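Local coordinates for protein collagen adhesin (Staphylococcus aureus, PDB 2F68) that binds collagen at the staphylococcal cell surface, probably by wrapping its two extracellular domains around the triple helix in a "collagen hug", at residues Glu265-Tyr278 and Asn287-Asn299. Residues are numbered along the deposited sequence; the frame is centred on the assembly and turned at random.
Sequences EQQKEFVNNSQAWY and NGKSFNHTVHNIN
Phe270 and Val295 form a hydrogen-bonded pair in an antiparallel β-hairpin, in which strand 269-278 and the 293-296 part of its partner run at 161° in one sheet of the collagen-binding domain; strand 184-190 continues that sheet beyond 269-278. Two bonds define the pair, Phe270 N to Val295 O at 2.8 Å and Val295 N to Phe270 O at 2.9 Å, and Asn272 with His293 repeats the pattern. Near the turn Gly288 and Lys289 both face Ala276, a G1 β-bulge: Ala276 O accepts Gly288 N and, weakly, Lys289 N.

Among side-chain hydrogen bonds, Ser274 OG donates to Phe291 O at 2.7 Å, a reach set by its chi1 of 64°. The same hydroxyl also bonds Tyr153. In Asn297, chi1 of -160° sets CG anti to the backbone N, and the amide reaches the loop leading into strand 269-278, where ND2 donates to Gln267 O at 3.0 Å.

Van der Waals contacts on both faces add to these bonds. The amide carbon CG of Asn297 lies at the Phe270 ring edge, in plane, 3.6 Å from CE2. Phe291 CE1 lies 3.8 Å from Ala276 CB, and Tyr153 meets the Phe291 ring edge-to-face. On the other face of the sheet, Val271 and Thr294 lie side by side and point the same way, CG2 to CG2 at 3.8 Å. At the bulge, Gly288 CA makes a CH-π contact over the Trp277 six-membered ring, 3.9 Å from its centroid.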
loop_
_atom_site.group_PDB
_atom_site.type_symbol
_atom_site.label_atom_id
_atom_site.label_comp_id
_atom_site.label_asym_id
_atom_site.label_seq_id
_atom_site.Cartn_x
_atom_site.Cartn_y
_atom_site.Cartn_z
ATOM N N GLU A 265 -14.021 5.552 0.896
ATOM C CA GLU A 265 -13.592 4.289 0.285
ATOM C C GLU A 265 -13.501 4.355 -1.240
ATOM O O GLU A 265 -12.626 3.730 -1.841
ATOM C CB GLU A 265 -14.526 3.146 0.699
ATOM C CG GLU A 265 -14.410 2.730 2.162
ATOM C CD GLU A 265 -15.332 1.575 2.526
ATOM O OE1 GLU A 265 -16.515 1.594 2.122
ATOM O OE2 GLU A 265 -14.871 0.649 3.225
ATOM N N GLN A 266 -14.406 5.115 -1.853
ATOM C CA GLN A 266 -14.487 5.220 -3.311
ATOM C C GLN A 266 -13.509 6.230 -3.919
ATOM O O GLN A 266 -13.399 6.330 -5.145
ATOM C CB GLN A 266 -15.924 5.540 -3.748
ATOM C CG GLN A 266 -16.803 4.312 -3.989
ATOM C CD GLN A 266 -17.101 3.522 -2.724
ATOM O OE1 GLN A 266 -17.455 4.088 -1.688
ATOM N NE2 GLN A 266 -16.967 2.203 -2.808
ATOM N N GLN A 267 -12.803 6.969 -3.063
ATOM C CA GLN A 267 -11.824 7.959 -3.512
ATOM C C GLN A 267 -10.609 7.282 -4.144
ATOM O O GLN A 267 -10.029 6.361 -3.565
ATOM C CB GLN A 267 -11.399 8.863 -2.349
ATOM C CG GLN A 267 -10.619 10.104 -2.771
ATOM C CD GLN A 267 -10.528 11.146 -1.670
ATOM O OE1 GLN A 267 -11.543 11.596 -1.139
ATOM N NE2 GLN A 267 -9.307 11.545 -1.334
ATOM N N LYS A 268 -10.238 7.748 -5.335
ATOM C CA LYS A 268 -9.157 7.143 -6.116
ATOM C C LYS A 268 -7.768 7.599 -5.676
ATOM O O LYS A 268 -6.822 6.809 -5.686
ATOM C CB LYS A 268 -9.347 7.431 -7.610
ATOM C CG LYS A 268 -10.537 6.724 -8.244
ATOM C CD LYS A 268 -10.662 7.072 -9.718
ATOM C CE LYS A 268 -11.853 6.373 -10.353
ATOM N NZ LYS A 268 -11.987 6.708 -11.798
ATOM N N GLU A 269 -7.651 8.869 -5.295
ATOM C CA GLU A 269 -6.364 9.451 -4.917
ATOM C C GLU A 269 -6.391 10.083 -3.529
ATOM O O GLU A 269 -7.326 10.809 -3.184
ATOM C CB GLU A 269 -5.919 10.491 -5.952
ATOM C CG GLU A 269 -5.457 9.904 -7.281
ATOM C CD GLU A 269 -4.974 10.959 -8.268
ATOM O OE1 GLU A 269 -4.862 12.145 -7.887
ATOM O OE2 GLU A 269 -4.703 10.598 -9.431
ATOM N N PHE A 270 -5.357 9.797 -2.741
ATOM C CA PHE A 270 -5.186 10.405 -1.425
ATOM C C PHE A 270 -3.963 11.316 -1.435
ATOM O O PHE A 270 -2.830 10.855 -1.601
ATOM C CB PHE A 270 -5.075 9.334 -0.335
ATOM C CG PHE A 270 -6.294 8.462 -0.219
ATOM C CD1 PHE A 270 -7.409 8.891 0.497
ATOM C CD2 PHE A 270 -6.332 7.213 -0.832
ATOM C CE1 PHE A 270 -8.542 8.088 0.602
ATOM C CE2 PHE A 270 -7.460 6.403 -0.731
ATOM C CZ PHE A 270 -8.567 6.843 -0.014
ATOM N N VAL A 271 -4.208 12.612 -1.267
ATOM C CA VAL A 271 -3.174 13.634 -1.422
ATOM C C VAL A 271 -2.736 14.206 -0.074
ATOM O O VAL A 271 -3.552 14.396 0.831
ATOM C CB VAL A 271 -3.649 14.792 -2.346
ATOM C CG1 VAL A 271 -2.469 15.643 -2.806
ATOM C CG2 VAL A 271 -4.406 14.253 -3.556
ATOM N N ASN A 272 -1.437 14.466 0.046
ATOM C CA ASN A 272 -0.872 15.165 1.192
ATOM C C ASN A 272 0.059 16.273 0.704
ATOM O O ASN A 272 0.913 16.041 -0.156
ATOM C CB ASN A 272 -0.136 14.184 2.113
ATOM C CG ASN A 272 0.374 14.833 3.393
ATOM O OD1 ASN A 272 1.426 14.458 3.907
ATOM N ND2 ASN A 272 -0.373 15.798 3.917
ATOM N N ASN A 273 -0.128 17.476 1.240
ATOM C CA ASN A 273 0.637 18.647 0.815
ATOM C C ASN A 273 1.494 19.225 1.936
ATOM O O ASN A 273 1.096 19.201 3.100
ATOM C CB ASN A 273 -0.300 19.727 0.261
ATOM C CG ASN A 273 -1.089 19.259 -0.955
ATOM O OD1 ASN A 273 -0.610 18.452 -1.755
ATOM N ND2 ASN A 273 -2.304 19.775 -1.101
ATOM N N SER A 274 2.670 19.740 1.577
ATOM C CA SER A 274 3.588 20.334 2.552
ATOM C C SER A 274 4.458 21.441 1.957
ATOM O O SER A 274 4.859 21.375 0.792
ATOM C CB SER A 274 4.471 19.259 3.193
ATOM O OG SER A 274 5.308 18.640 2.233
ATOM N N GLN A 275 4.742 22.453 2.774
ATOM C CA GLN A 275 5.620 23.561 2.395
ATOM C C GLN A 275 6.825 23.609 3.333
ATOM O O GLN A 275 6.691 23.355 4.532
ATOM C CB GLN A 275 4.868 24.895 2.429
ATOM C CG GLN A 275 3.704 25.007 1.442
ATOM C CD GLN A 275 2.410 24.404 1.971
ATOM O OE1 GLN A 275 2.039 24.610 3.127
ATOM N NE2 GLN A 275 1.715 23.662 1.117
ATOM N N ALA A 276 7.992 23.941 2.787
ATOM C CA ALA A 276 9.241 23.888 3.549
ATOM C C ALA A 276 10.001 25.213 3.587
ATOM O O ALA A 276 10.139 25.895 2.569
ATOM C CB ALA A 276 10.137 22.778 3.013
ATOM N N TRP A 277 10.492 25.560 4.776
ATOM C CA TRP A 277 11.347 26.728 4.976
ATOM C C TRP A 277 12.683 26.304 5.583
ATOM O O TRP A 277 12.755 25.960 6.767
ATOM C CB TRP A 277 10.665 27.755 5.883
ATOM C CG TRP A 277 9.561 28.526 5.227
ATOM C CD1 TRP A 277 9.662 29.746 4.622
ATOM C CD2 TRP A 277 8.187 28.137 5.118
ATOM N NE1 TRP A 277 8.437 30.139 4.138
ATOM C CE2 TRP A 277 7.513 29.171 4.430
ATOM C CE3 TRP A 277 7.458 27.013 5.534
ATOM C CZ2 TRP A 277 6.144 29.116 4.147
ATOM C CZ3 TRP A 277 6.097 26.960 5.252
ATOM C CH2 TRP A 277 5.455 28.006 4.564
ATOM N N TYR A 278 13.734 26.323 4.764
ATOM C CA TYR A 278 15.078 25.938 5.206
ATOM C C TYR A 278 16.183 26.568 4.359
ATOM O O TYR A 278 15.927 27.066 3.261
ATOM C CB TYR A 278 15.231 24.409 5.225
ATOM C CG TYR A 278 15.098 23.743 3.871
ATOM C CD1 TYR A 278 16.204 23.598 3.030
ATOM C CD2 TYR A 278 13.871 23.246 3.434
ATOM C CE1 TYR A 278 16.089 22.985 1.787
ATOM C CE2 TYR A 278 13.744 22.630 2.191
ATOM C CZ TYR A 278 14.857 22.504 1.375
ATOM O OH TYR A 278 14.738 21.895 0.146
ATOM N N ASN A 287 12.184 29.088 0.548
ATOM C CA ASN A 287 11.102 29.798 1.227
ATOM C C ASN A 287 9.717 29.365 0.749
ATOM O O ASN A 287 9.168 29.930 -0.202
ATOM C CB ASN A 287 11.276 31.315 1.079
ATOM C CG ASN A 287 12.570 31.824 1.696
ATOM O OD1 ASN A 287 12.908 31.491 2.832
ATOM N ND2 ASN A 287 13.295 32.647 0.946
ATOM N N GLY A 288 9.163 28.353 1.414
ATOM C CA GLY A 288 7.817 27.864 1.122
ATOM C C GLY A 288 7.683 27.109 -0.186
ATOM O O GLY A 288 6.713 27.305 -0.922
ATOM N N LYS A 289 8.655 26.246 -0.476
ATOM C CA LYS A 289 8.610 25.402 -1.668
ATOM C C LYS A 289 7.710 24.196 -1.416
ATOM O O LYS A 289 7.735 23.607 -0.333
ATOM C CB LYS A 289 10.018 24.950 -2.066
ATOM C CG LYS A 289 10.125 24.371 -3.471
ATOM C CD LYS A 289 11.553 23.954 -3.792
ATOM C CE LYS A 289 11.655 23.307 -5.167
ATOM N NZ LYS A 289 11.004 21.967 -5.220
ATOM N N SER A 290 6.917 23.837 -2.423
ATOM C CA SER A 290 5.963 22.737 -2.311
ATOM C C SER A 290 6.625 21.373 -2.481
ATOM O O SER A 290 7.412 21.160 -3.407
ATOM C CB SER A 290 4.835 22.900 -3.332
ATOM O OG SER A 290 4.089 24.075 -3.080
ATOM N N PHE A 291 6.299 20.459 -1.570
ATOM C CA PHE A 291 6.756 19.075 -1.642
ATOM C C PHE A 291 5.575 18.141 -1.383
ATOM O O PHE A 291 5.358 17.689 -0.257
ATOM C CB PHE A 291 7.891 18.820 -0.643
ATOM C CG PHE A 291 9.144 19.603 -0.929
ATOM C CD1 PHE A 291 9.386 20.813 -0.285
ATOM C CD2 PHE A 291 10.081 19.131 -1.843
ATOM C CE1 PHE A 291 10.544 21.542 -0.547
ATOM C CE2 PHE A 291 11.242 19.854 -2.113
ATOM C CZ PHE A 291 11.473 21.061 -1.463
ATOM N N ASN A 292 4.814 17.866 -2.439
ATOM C CA ASN A 292 3.561 17.118 -2.331
ATOM C C ASN A 292 3.692 15.666 -2.788
ATOM O O ASN A 292 4.578 15.334 -3.580
ATOM C CB ASN A 292 2.449 17.815 -3.130
ATOM C CG ASN A 292 2.445 19.330 -2.951
ATOM O OD1 ASN A 292 2.330 20.074 -3.926
ATOM N ND2 ASN A 292 2.570 19.789 -1.710
ATOM N N HIS A 293 2.805 14.810 -2.284
ATOM C CA HIS A 293 2.766 13.403 -2.682
ATOM C C HIS A 293 1.336 12.874 -2.749
ATOM O O HIS A 293 0.486 13.245 -1.934
ATOM C CB HIS A 293 3.604 12.545 -1.733
ATOM C CG HIS A 293 3.953 11.199 -2.289
ATOM N ND1 HIS A 293 3.218 10.066 -2.014
ATOM C CD2 HIS A 293 4.955 10.809 -3.112
ATOM C CE1 HIS A 293 3.755 9.034 -2.642
ATOM N NE2 HIS A 293 4.811 9.458 -3.313
ATOM N N THR A 294 1.085 12.002 -3.723
ATOM C CA THR A 294 -0.239 11.422 -3.938
ATOM C C THR A 294 -0.166 9.895 -3.948
ATOM O O THR A 294 0.641 9.307 -4.674
ATOM C CB THR A 294 -0.867 11.929 -5.260
ATOM O OG1 THR A 294 -0.731 13.353 -5.345
ATOM C CG2 THR A 294 -2.343 11.560 -5.339
ATOM N N VAL A 295 -1.010 9.264 -3.135
ATOM C CA VAL A 295 -1.082 7.805 -3.058
ATOM C C VAL A 295 -2.389 7.312 -3.680
ATOM O O VAL A 295 -3.478 7.723 -3.272
ATOM C CB VAL A 295 -0.950 7.294 -1.597
ATOM C CG1 VAL A 295 -1.051 5.772 -1.538
ATOM C CG2 VAL A 295 0.363 7.756 -0.986
ATOM N N HIS A 296 -2.264 6.433 -4.672
ATOM C CA HIS A 296 -3.418 5.875 -5.372
ATOM C C HIS A 296 -4.063 4.742 -4.578
ATOM O O HIS A 296 -3.369 3.908 -3.991
ATOM C CB HIS A 296 -3.017 5.380 -6.764
ATOM C CG HIS A 296 -2.496 6.459 -7.662
ATOM N ND1 HIS A 296 -1.152 6.724 -7.804
ATOM C CD2 HIS A 296 -3.140 7.341 -8.462
ATOM C CE1 HIS A 296 -0.989 7.722 -8.654
ATOM N NE2 HIS A 296 -2.180 8.115 -9.068
ATOM N N ASN A 297 -5.393 4.725 -4.569
ATOM C CA ASN A 297 -6.161 3.692 -3.878
ATOM C C ASN A 297 -6.154 2.375 -4.649
ATOM O O ASN A 297 -6.051 2.366 -5.878
ATOM C CB ASN A 297 -7.600 4.165 -3.645
ATOM C CG ASN A 297 -8.305 3.395 -2.535
ATOM O OD1 ASN A 297 -7.696 2.593 -1.824
ATOM N ND2 ASN A 297 -9.601 3.645 -2.381
ATOM N N ILE A 298 -6.266 1.268 -3.918
ATOM C CA ILE A 298 -6.210 -0.069 -4.509
ATOM C C ILE A 298 -7.516 -0.435 -5.215
ATOM O O ILE A 298 -8.603 -0.289 -4.651
ATOM C CB ILE A 298 -5.837 -1.151 -3.452
ATOM C CG1 ILE A 298 -4.487 -0.835 -2.784
ATOM C CG2 ILE A 298 -5.848 -2.557 -4.065
ATOM C CD1 ILE A 298 -3.310 -0.614 -3.746
ATOM N N ASN A 299 -7.387 -0.908 -6.453
ATOM C CA ASN A 299 -8.528 -1.333 -7.257
ATOM C C ASN A 299 -8.725 -2.846 -7.211
ATOM O O ASN A 299 -7.790 -3.610 -7.469
ATOM C CB ASN A 299 -8.365 -0.871 -8.710
ATOM C CG ASN A 299 -8.204 0.636 -8.835
ATOM O OD1 ASN A 299 -8.918 1.408 -8.193
ATOM N ND2 ASN A 299 -7.267 1.059 -9.675
HETATM O O HOH W 1 1.600 22.432 -2.037
#